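Long-range contacts in nitrate regulatory protein (Klebsiella oxytoca, PDB 4AKK), which binds the leader RNA of the nasF operon and, in response to nitrate or nitrite, causes transcription antitermination so that the operon is expressed: residues Gly209-Arg220 against Leu262-Pro271; Gln245-Cys253 against Gln292-Asp303. All coordinates share one frame; numbering follows the deposited sequence.

Interaction 1: Gly209-Arg220 against Leu262-Pro271; sequences GFARGQFSDELR and LRRVACTRQP. With EDO (1,2-ethanediol), chain D.
The loop that carries the chain from helix 180-212 into helix 217-240 lies against the last turns of helix 257-267 and the residues that follow it; CA atoms come as near as 5.4 Å between G213 and P271. G213 takes a positive phi (81°), where a CB would jam against the carbonyl oxygen of the residue before, which suits glycine to this turn. Its carbonyl O faces the pyrrolidine ring of P271, and a water bridges O of G213 and O of P271.

P271, compact and apolar, sets CB against the edge of the F210 ring, 3.6 Å from CD1. The same ring turns its rim to the helix: CZ lies 3.4 Å from the carbonyl O of L262, in the ring plane, while CE1 meets CG1 of V265. F215 is clasped on both faces, by CA of G209 on one and by the methyl of A266 on the other. That methyl makes a CH-pi contact, CB standing 3.6 Å from the centroid of the F215 ring, and alanine's lone methyl lets the helix come this close to the ring face. The arrangement belongs to the all-helical NIT domain, the nitrate receptor, at one end of its helices; S216 is the N-cap of helix 217-240, its OG accepting from N of L219.

R220 bends at chi3 (75°), which turns its guanidinium to the C-terminal end of helix 257-267. There NH1 donates to O of C267 at 3.0 Å, with an N-H...O angle of 142°. NH1 also pairs with E386, and W389 makes a cation-pi contact, so this arginine reaches into the ANTAR domain. An ethanediol, probably from the crystallisation liquor, lays C2 over one guanidinium face.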
loop_
_atom_site.group_PDB
_atom_site.type_symbol
_atom_site.label_atom_id
_atom_site.label_comp_id
_atom_site.label_asym_id
_atom_site.label_seq_id
_atom_site.Cartn_x
_atom_site.Cartn_y
_atom_site.Cartn_z
ATOM N N GLY A 209 21.779 12.614 -21.998
ATOM C CA GLY A 209 21.196 12.656 -23.324
ATOM C C GLY A 209 21.624 13.873 -24.129
ATOM O O GLY A 209 21.964 13.757 -25.305
ATOM N N PHE A 210 21.594 15.047 -23.504
ATOM C CA PHE A 210 21.959 16.273 -24.206
ATOM C C PHE A 210 23.461 16.346 -24.460
ATOM O O PHE A 210 23.906 16.941 -25.436
ATOM C CB PHE A 210 21.474 17.519 -23.446
ATOM C CG PHE A 210 19.978 17.724 -23.504
ATOM C CD1 PHE A 210 19.332 17.903 -24.721
ATOM C CD2 PHE A 210 19.218 17.748 -22.339
ATOM C CE1 PHE A 210 17.951 18.094 -24.774
ATOM C CE2 PHE A 210 17.844 17.948 -22.384
ATOM C CZ PHE A 210 17.209 18.112 -23.604
ATOM N N ALA A 211 24.246 15.742 -23.578
ATOM C CA ALA A 211 25.683 15.727 -23.769
ATOM C C ALA A 211 26.058 14.835 -24.958
ATOM O O ALA A 211 26.994 15.144 -25.705
ATOM C CB ALA A 211 26.390 15.281 -22.505
ATOM N N ARG A 212 25.320 13.741 -25.138
ATOM C CA ARG A 212 25.552 12.821 -26.250
ATOM C C ARG A 212 25.046 13.382 -27.566
ATOM O O ARG A 212 25.504 12.982 -28.628
ATOM C CB ARG A 212 24.824 11.491 -26.015
ATOM C CG ARG A 212 25.414 10.619 -24.936
ATOM C CD ARG A 212 24.484 9.448 -24.613
ATOM N NE ARG A 212 25.119 8.518 -23.685
ATOM C CZ ARG A 212 24.503 7.503 -23.093
ATOM N NH1 ARG A 212 23.216 7.283 -23.320
ATOM N NH2 ARG A 212 25.181 6.710 -22.269
ATOM N N GLY A 213 24.072 14.281 -27.496
ATOM C CA GLY A 213 23.408 14.751 -28.695
ATOM C C GLY A 213 22.333 13.776 -29.156
ATOM O O GLY A 213 21.814 13.888 -30.271
ATOM N N GLN A 214 21.997 12.816 -28.298
ATOM C CA GLN A 214 20.920 11.869 -28.593
ATOM C C GLN A 214 20.365 11.183 -27.352
ATOM O O GLN A 214 21.099 10.870 -26.411
ATOM C CB GLN A 214 21.386 10.806 -29.591
ATOM C CG GLN A 214 22.747 10.212 -29.264
ATOM C CD GLN A 214 23.043 8.953 -30.059
ATOM O OE1 GLN A 214 22.162 8.398 -30.717
ATOM N NE2 GLN A 214 24.290 8.493 -29.995
ATOM N N PHE A 215 19.056 10.960 -27.369
ATOM C CA PHE A 215 18.378 10.131 -26.383
ATOM C C PHE A 215 17.962 8.812 -27.037
ATOM O O PHE A 215 17.115 8.800 -27.925
ATOM C CB PHE A 215 17.132 10.851 -25.835
ATOM C CG PHE A 215 17.448 12.014 -24.923
ATOM C CD1 PHE A 215 17.836 13.245 -25.445
ATOM C CD2 PHE A 215 17.357 11.875 -23.545
ATOM C CE1 PHE A 215 18.135 14.322 -24.606
ATOM C CE2 PHE A 215 17.654 12.933 -22.700
ATOM C CZ PHE A 215 18.046 14.169 -23.235
ATOM N N SER A 216 18.554 7.704 -26.610
ATOM C CA SER A 216 18.083 6.397 -27.063
ATOM C C SER A 216 16.656 6.206 -26.577
ATOM O O SER A 216 16.200 6.937 -25.696
ATOM C CB SER A 216 18.975 5.275 -26.539
ATOM O OG SER A 216 19.074 5.320 -25.131
ATOM N N ASP A 217 15.942 5.251 -27.167
ATOM C CA ASP A 217 14.600 4.905 -26.703
ATOM C C ASP A 217 14.652 4.515 -25.229
ATOM O O ASP A 217 13.734 4.794 -24.465
ATOM C CB ASP A 217 14.004 3.773 -27.545
ATOM C CG ASP A 217 13.603 4.232 -28.946
ATOM O OD1 ASP A 217 13.847 5.409 -29.286
ATOM O OD2 ASP A 217 13.040 3.417 -29.708
ATOM N N GLU A 218 15.760 3.901 -24.845
ATOM C CA GLU A 218 16.012 3.480 -23.473
ATOM C C GLU A 218 16.157 4.663 -22.502
ATOM O O GLU A 218 15.443 4.754 -21.505
ATOM C CB GLU A 218 17.292 2.634 -23.453
ATOM C CG GLU A 218 17.780 2.258 -22.072
ATOM C CD GLU A 218 16.834 1.315 -21.378
ATOM O OE1 GLU A 218 16.331 0.396 -22.057
ATOM O OE2 GLU A 218 16.593 1.484 -20.163
ATOM N N LEU A 219 17.099 5.555 -22.799
ATOM C CA LEU A 219 17.346 6.736 -21.973
ATOM C C LEU A 219 16.090 7.591 -21.879
ATOM O O LEU A 219 15.723 8.066 -20.803
ATOM C CB LEU A 219 18.523 7.550 -22.533
ATOM C CG LEU A 219 18.982 8.757 -21.713
ATOM C CD1 LEU A 219 19.394 8.326 -20.315
ATOM C CD2 LEU A 219 20.136 9.502 -22.413
ATOM N N ARG A 220 15.418 7.766 -23.007
ATOM C CA ARG A 220 14.165 8.490 -23.020
ATOM C C ARG A 220 13.089 7.881 -22.095
ATOM O O ARG A 220 12.342 8.610 -21.429
ATOM C CB ARG A 220 13.642 8.629 -24.457
ATOM C CG ARG A 220 12.248 9.262 -24.511
ATOM C CD ARG A 220 11.773 9.492 -25.938
ATOM N NE ARG A 220 11.353 8.259 -26.585
ATOM C CZ ARG A 220 10.792 8.203 -27.789
ATOM N NH1 ARG A 220 10.597 9.316 -28.484
ATOM N NH2 ARG A 220 10.433 7.032 -28.305
ATOM N N LEU A 262 12.748 21.881 -22.759
ATOM C CA LEU A 262 13.825 20.912 -22.942
ATOM C C LEU A 262 13.320 19.470 -22.755
ATOM O O LEU A 262 13.804 18.555 -23.405
ATOM C CB LEU A 262 15.002 21.231 -22.013
ATOM C CG LEU A 262 15.764 22.518 -22.390
ATOM C CD1 LEU A 262 16.805 22.915 -21.341
ATOM C CD2 LEU A 262 16.417 22.341 -23.739
ATOM N N ARG A 263 12.335 19.274 -21.883
ATOM C CA ARG A 263 11.758 17.942 -21.713
ATOM C C ARG A 263 11.112 17.507 -23.025
ATOM O O ARG A 263 11.296 16.379 -23.487
ATOM C CB ARG A 263 10.723 17.930 -20.590
ATOM C CG ARG A 263 11.284 17.953 -19.168
ATOM C CD ARG A 263 10.115 18.084 -18.196
ATOM N NE ARG A 263 10.489 17.907 -16.798
ATOM C CZ ARG A 263 9.634 18.017 -15.784
ATOM N NH1 ARG A 263 8.358 18.303 -16.014
ATOM N NH2 ARG A 263 10.052 17.842 -14.535
ATOM N N ARG A 264 10.369 18.422 -23.631
ATOM C CA ARG A 264 9.684 18.128 -24.880
ATOM C C ARG A 264 10.667 17.808 -25.996
ATOM O O ARG A 264 10.432 16.904 -26.808
ATOM C CB ARG A 264 8.762 19.278 -25.284
ATOM C CG ARG A 264 8.084 19.023 -26.610
ATOM C CD ARG A 264 7.024 20.063 -26.933
ATOM N NE ARG A 264 6.734 20.060 -28.364
ATOM C CZ ARG A 264 6.145 19.056 -29.009
ATOM N NH1 ARG A 264 5.774 17.963 -28.352
ATOM N NH2 ARG A 264 5.930 19.145 -30.317
ATOM N N VAL A 265 11.778 18.538 -26.035
ATOM C CA VAL A 265 12.822 18.249 -27.017
ATOM C C VAL A 265 13.386 16.836 -26.830
ATOM O O VAL A 265 13.468 16.051 -27.776
ATOM C CB VAL A 265 13.982 19.287 -26.955
ATOM C CG1 VAL A 265 15.174 18.811 -27.771
ATOM C CG2 VAL A 265 13.508 20.660 -27.432
ATOM N N ALA A 266 13.786 16.525 -25.602
ATOM C CA ALA A 266 14.363 15.223 -25.301
ATOM C C ALA A 266 13.415 14.080 -25.680
ATOM O O ALA A 266 13.861 13.012 -26.111
ATOM C CB ALA A 266 14.744 15.137 -23.826
ATOM N N CYS A 267 12.112 14.305 -25.535
ATOM C CA CYS A 267 11.144 13.247 -25.823
ATOM C C CYS A 267 10.727 13.170 -27.287
ATOM O O CYS A 267 10.172 12.165 -27.729
ATOM C CB CYS A 267 9.915 13.379 -24.925
ATOM S SG CYS A 267 10.261 12.932 -23.208
ATOM N N THR A 268 11.004 14.228 -28.038
ATOM C CA THR A 268 10.559 14.307 -29.422
ATOM C C THR A 268 11.712 14.185 -30.412
ATOM O O THR A 268 12.048 13.091 -30.861
ATOM C CB THR A 268 9.823 15.630 -29.688
ATOM O OG1 THR A 268 8.709 15.745 -28.793
ATOM C CG2 THR A 268 9.324 15.683 -31.128
ATOM N N ARG A 269 12.322 15.319 -30.735
ATOM C CA ARG A 269 13.303 15.374 -31.811
ATOM C C ARG A 269 14.735 15.268 -31.318
ATOM O O ARG A 269 14.995 15.232 -30.113
ATOM C CB ARG A 269 13.133 16.660 -32.622
ATOM C CG ARG A 269 12.997 17.915 -31.782
ATOM C CD ARG A 269 12.977 19.149 -32.671
ATOM N NE ARG A 269 12.832 20.384 -31.904
ATOM C CZ ARG A 269 13.847 21.068 -31.385
ATOM N NH1 ARG A 269 15.096 20.633 -31.545
ATOM N NH2 ARG A 269 13.611 22.185 -30.703
ATOM N N GLN A 270 15.666 15.220 -32.262
ATOM C CA GLN A 270 17.071 15.109 -31.916
ATOM C C GLN A 270 17.528 16.415 -31.286
ATOM O O GLN A 270 17.165 17.497 -31.751
ATOM C CB GLN A 270 17.911 14.753 -33.146
ATOM C CG GLN A 270 19.286 14.197 -32.806
ATOM C CD GLN A 270 19.751 13.135 -33.787
ATOM O OE1 GLN A 270 19.514 13.240 -34.992
ATOM N NE2 GLN A 270 20.414 12.101 -33.273
ATOM N N PRO A 271 18.302 16.318 -30.200
ATOM C CA PRO A 271 18.832 17.518 -29.551
ATOM C C PRO A 271 19.942 18.166 -30.397
ATOM O O PRO A 271 20.525 17.503 -31.253
ATOM C CB PRO A 271 19.381 16.985 -28.222
ATOM C CG PRO A 271 19.662 15.552 -28.455
ATOM C CD PRO A 271 18.726 15.073 -29.532
HETATM C C1 EDO D . 13.718 9.400 -30.244
HETATM O O1 EDO D . 13.871 10.695 -29.644
HETATM C C2 EDO D . 13.555 8.344 -29.156
HETATM O O2 EDO D . 14.807 8.075 -28.516
HETATM O O HOH W 1 22.641 16.058 -31.914
#

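Interaction 2: Gln245-Cys253 against Gln292-Asp303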
loop_
_atom_site.group_PDB
_atom_site.type_symbol
_atom_site.label_atom_id
_atom_site.label_comp_id
_atom_site.label_asym_id
_atom_site.label_seq_id
_atom_site.Cartn_x
_atom_site.Cartn_y
_atom_site.Cartn_z
ATOM N N GLN A 245 3.249 25.299 4.402
ATOM C CA GLN A 245 4.296 24.561 3.706
ATOM C C GLN A 245 3.972 24.386 2.221
ATOM O O GLN A 245 4.837 24.551 1.365
ATOM C CB GLN A 245 4.543 23.216 4.387
ATOM C CG GLN A 245 5.250 23.354 5.731
ATOM C CD GLN A 245 5.207 22.076 6.534
ATOM O OE1 GLN A 245 4.342 21.230 6.316
ATOM N NE2 GLN A 245 6.139 21.929 7.478
ATOM N N THR A 246 2.718 24.077 1.914
ATOM C CA THR A 246 2.287 23.984 0.525
ATOM C C THR A 246 2.298 25.366 -0.131
ATOM O O THR A 246 2.562 25.500 -1.329
ATOM C CB THR A 246 0.892 23.334 0.407
ATOM O OG1 THR A 246 -0.088 24.164 1.046
ATOM C CG2 THR A 246 0.894 21.959 1.069
ATOM N N ALA A 247 2.025 26.395 0.666
ATOM C CA ALA A 247 2.084 27.771 0.189
ATOM C C ALA A 247 3.503 28.118 -0.259
ATOM O O ALA A 247 3.721 28.568 -1.387
ATOM C CB ALA A 247 1.622 28.730 1.278
ATOM N N LEU A 248 4.464 27.903 0.634
ATOM C CA LEU A 248 5.862 28.188 0.325
ATOM C C LEU A 248 6.317 27.461 -0.935
ATOM O O LEU A 248 7.060 28.011 -1.747
ATOM C CB LEU A 248 6.763 27.795 1.497
ATOM C CG LEU A 248 8.241 28.048 1.219
ATOM C CD1 LEU A 248 8.492 29.545 1.147
ATOM C CD2 LEU A 248 9.116 27.399 2.277
ATOM N N PHE A 249 5.869 26.216 -1.077
ATOM C CA PHE A 249 6.196 25.368 -2.219
ATOM C C PHE A 249 5.617 25.947 -3.505
ATOM O O PHE A 249 6.278 25.984 -4.537
ATOM C CB PHE A 249 5.636 23.955 -1.973
ATOM C CG PHE A 249 5.896 22.973 -3.091
ATOM C CD1 PHE A 249 7.194 22.627 -3.446
ATOM C CD2 PHE A 249 4.840 22.358 -3.750
ATOM C CE1 PHE A 249 7.435 21.704 -4.459
ATOM C CE2 PHE A 249 5.066 21.437 -4.760
ATOM C CZ PHE A 249 6.373 21.107 -5.119
ATOM N N ALA A 250 4.371 26.397 -3.441
ATOM C CA ALA A 250 3.691 26.892 -4.630
ATOM C C ALA A 250 4.340 28.176 -5.118
ATOM O O ALA A 250 4.384 28.446 -6.319
ATOM C CB ALA A 250 2.213 27.116 -4.340
ATOM N N GLU A 251 4.850 28.961 -4.173
ATOM C CA GLU A 251 5.486 30.235 -4.490
ATOM C C GLU A 251 6.960 30.075 -4.891
ATOM O O GLU A 251 7.407 30.669 -5.872
ATOM C CB GLU A 251 5.352 31.199 -3.304
ATOM C CG GLU A 251 3.905 31.426 -2.845
ATOM C CD GLU A 251 3.797 32.287 -1.585
ATOM O OE1 GLU A 251 4.585 32.070 -0.636
ATOM O OE2 GLU A 251 2.917 33.177 -1.542
ATOM N N GLN A 252 7.702 29.265 -4.137
ATOM C CA GLN A 252 9.147 29.110 -4.343
ATOM C C GLN A 252 9.544 28.142 -5.464
ATOM O O GLN A 252 10.624 28.260 -6.031
ATOM C CB GLN A 252 9.829 28.662 -3.045
ATOM C CG GLN A 252 9.819 29.693 -1.933
ATOM C CD GLN A 252 10.903 30.740 -2.102
ATOM O OE1 GLN A 252 12.094 30.450 -1.952
ATOM N NE2 GLN A 252 10.497 31.969 -2.410
ATOM N N CYS A 253 8.684 27.183 -5.777
ATOM C CA CYS A 253 9.076 26.113 -6.689
ATOM C C CYS A 253 8.177 26.016 -7.906
ATOM O O CYS A 253 7.781 24.925 -8.307
ATOM C CB CYS A 253 9.088 24.780 -5.954
ATOM S SG CYS A 253 10.126 24.770 -4.487
ATOM N N GLN A 292 15.905 25.467 -5.174
ATOM C CA GLN A 292 14.602 25.947 -4.706
ATOM C C GLN A 292 13.887 24.876 -3.877
ATOM O O GLN A 292 13.322 25.178 -2.822
ATOM C CB GLN A 292 13.721 26.397 -5.878
ATOM C CG GLN A 292 14.244 27.627 -6.596
ATOM C CD GLN A 292 14.361 28.827 -5.666
ATOM O OE1 GLN A 292 15.462 29.253 -5.313
ATOM N NE2 GLN A 292 13.220 29.361 -5.247
ATOM N N LEU A 293 13.913 23.627 -4.346
ATOM C CA LEU A 293 13.290 22.545 -3.591
ATOM C C LEU A 293 13.977 22.399 -2.235
ATOM O O LEU A 293 13.318 22.186 -1.221
ATOM C CB LEU A 293 13.359 21.225 -4.363
ATOM C CG LEU A 293 12.524 21.126 -5.644
ATOM C CD1 LEU A 293 13.004 19.959 -6.492
ATOM C CD2 LEU A 293 11.031 21.000 -5.340
ATOM N N ARG A 294 15.303 22.513 -2.225
ATOM C CA ARG A 294 16.074 22.390 -0.987
ATOM C C ARG A 294 15.625 23.427 0.049
ATOM O O ARG A 294 15.487 23.115 1.230
ATOM C CB ARG A 294 17.581 22.515 -1.263
ATOM C CG ARG A 294 18.459 22.437 -0.007
ATOM C CD ARG A 294 18.203 21.153 0.785
ATOM N NE ARG A 294 18.982 21.076 2.026
ATOM C CZ ARG A 294 18.811 20.140 2.957
ATOM N NH1 ARG A 294 17.907 19.190 2.773
ATOM N NH2 ARG A 294 19.550 20.138 4.065
ATOM N N GLY A 295 15.380 24.655 -0.399
ATOM C CA GLY A 295 14.909 25.709 0.490
ATOM C C GLY A 295 13.657 25.282 1.227
ATOM O O GLY A 295 13.567 25.386 2.452
ATOM N N VAL A 296 12.689 24.768 0.479
ATOM C CA VAL A 296 11.460 24.289 1.080
ATOM C C VAL A 296 11.704 23.095 2.003
ATOM O O VAL A 296 11.122 23.008 3.085
ATOM C CB VAL A 296 10.420 23.919 0.014
ATOM C CG1 VAL A 296 9.261 23.227 0.660
ATOM C CG2 VAL A 296 9.947 25.166 -0.721
ATOM N N GLU A 297 12.566 22.179 1.577
ATOM C CA GLU A 297 12.846 20.986 2.361
ATOM C C GLU A 297 13.449 21.345 3.725
ATOM O O GLU A 297 13.150 20.707 4.740
ATOM C CB GLU A 297 13.797 20.073 1.579
ATOM C CG GLU A 297 14.215 18.812 2.302
ATOM C CD GLU A 297 15.277 18.025 1.528
ATOM O OE1 GLU A 297 16.032 18.631 0.724
ATOM O OE2 GLU A 297 15.357 16.797 1.732
ATOM N N GLU A 298 14.312 22.357 3.743
ATOM C CA GLU A 298 14.900 22.819 4.998
ATOM C C GLU A 298 13.820 23.365 5.937
ATOM O O GLU A 298 13.911 23.214 7.158
ATOM C CB GLU A 298 15.984 23.873 4.735
ATOM C CG GLU A 298 17.181 23.320 3.977
ATOM C CD GLU A 298 18.287 24.338 3.782
ATOM O OE1 GLU A 298 17.974 25.529 3.576
ATOM O OE2 GLU A 298 19.471 23.940 3.825
ATOM N N LEU A 299 12.787 23.976 5.367
ATOM C CA LEU A 299 11.697 24.500 6.177
ATOM C C LEU A 299 10.928 23.351 6.813
ATOM O O LEU A 299 10.527 23.416 7.982
ATOM C CB LEU A 299 10.744 25.356 5.339
ATOM C CG LEU A 299 9.394 25.629 6.027
ATOM C CD1 LEU A 299 9.543 26.587 7.211
ATOM C CD2 LEU A 299 8.335 26.149 5.058
ATOM N N LEU A 300 10.720 22.291 6.041
ATOM C CA LEU A 300 9.947 21.164 6.543
ATOM C C LEU A 300 10.635 20.589 7.772
ATOM O O LEU A 300 9.989 20.252 8.757
ATOM C CB LEU A 300 9.783 20.090 5.472
ATOM C CG LEU A 300 9.120 20.510 4.159
ATOM C CD1 LEU A 300 9.021 19.300 3.214
ATOM C CD2 LEU A 300 7.742 21.124 4.430
ATOM N N ILE A 301 11.957 20.489 7.694
ATOM C CA ILE A 301 12.772 19.963 8.781
ATOM C C ILE A 301 12.710 20.853 10.033
ATOM O O ILE A 301 12.522 20.360 11.148
ATOM C CB ILE A 301 14.217 19.791 8.304
ATOM C CG1 ILE A 301 14.293 18.580 7.355
ATOM C CG2 ILE A 301 15.167 19.635 9.493
ATOM C CD1 ILE A 301 15.484 18.595 6.436
ATOM N N VAL A 302 12.863 22.159 9.838
ATOM C CA VAL A 302 12.705 23.116 10.929
ATOM C C VAL A 302 11.340 22.960 11.592
ATOM O O VAL A 302 11.244 22.842 12.818
ATOM C CB VAL A 302 12.882 24.567 10.437
ATOM C CG1 VAL A 302 12.436 25.569 11.513
ATOM C CG2 VAL A 302 14.318 24.807 10.046
ATOM N N ASP A 303 10.288 22.930 10.777
ATOM C CA ASP A 303 8.927 22.775 11.294
ATOM C C ASP A 303 8.732 21.464 12.033
ATOM O O ASP A 303 8.049 21.419 13.059
ATOM C CB ASP A 303 7.889 22.905 10.177
ATOM C CG ASP A 303 7.800 24.314 9.636
ATOM O OD1 ASP A 303 8.109 25.254 10.400
ATOM O OD2 ASP A 303 7.427 24.482 8.453
HETATM O O HOH W 2 7.283 19.492 9.005
HETATM O O HOH W 3 13.203 27.920 -1.840
#
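Helices 245-252 and 292-303 run antiparallel, their axes 9.8 Å apart at closest approach and 168° between their directions, with F249 facing V296 at 6.3 Å between CA atoms. V296 points into the interface and its CG2 meets CD2 of L248 and SG of C253, each at 3.8 Å; a beta-branched side chain, short and stiff, suits this close spacing. Nearer the Q292 end, CD2 of L293 lies in the plane of the F249 ring, at its edge near CE1, and close to SG of C253.

Glutamines close both ends. Q292, bent at chi2 (-60°), sends NE2 to O of Q252 in a nearly straight bond (2.9 Å, 176°) that lies in its own amide plane and satisfies a carbonyl at the end of helix 243-252. At the other end the extended chain of Q245 passes CD2 of L300, and NE2 donates to the anti lone pair of OD2 of D303 at 3.0 Å. A water links the same NE2 to O of L300.

Helix 217-240 flanks the pair, with F237 meeting F249 edge-to-face and touching L300, F234 touching L293, while R185 of helix 180-212 touches both Q245 and D303.

In the fold
Both interactions lie within the NIT domain and are partly buried, yet they sit in different places: interaction 2 in the helical body, its centre about 16 Å from the centre of the chain, interaction 1 with its centre about 22 Å from it. Their centres are about 30 Å apart and they do not touch. Their segments alternate along the chain, helices 243-252 and 257-267 follow each other, and helix 277-312, one partner in interaction 2, also touches F210 and L262 of interaction 1. Two antiparallel helix flanks suit aliphatic packing closed by amides in interaction 2; loops and helix ends in interaction 1 call for glycine, proline, two phenylalanines and an arginine shared with the ANTAR domain.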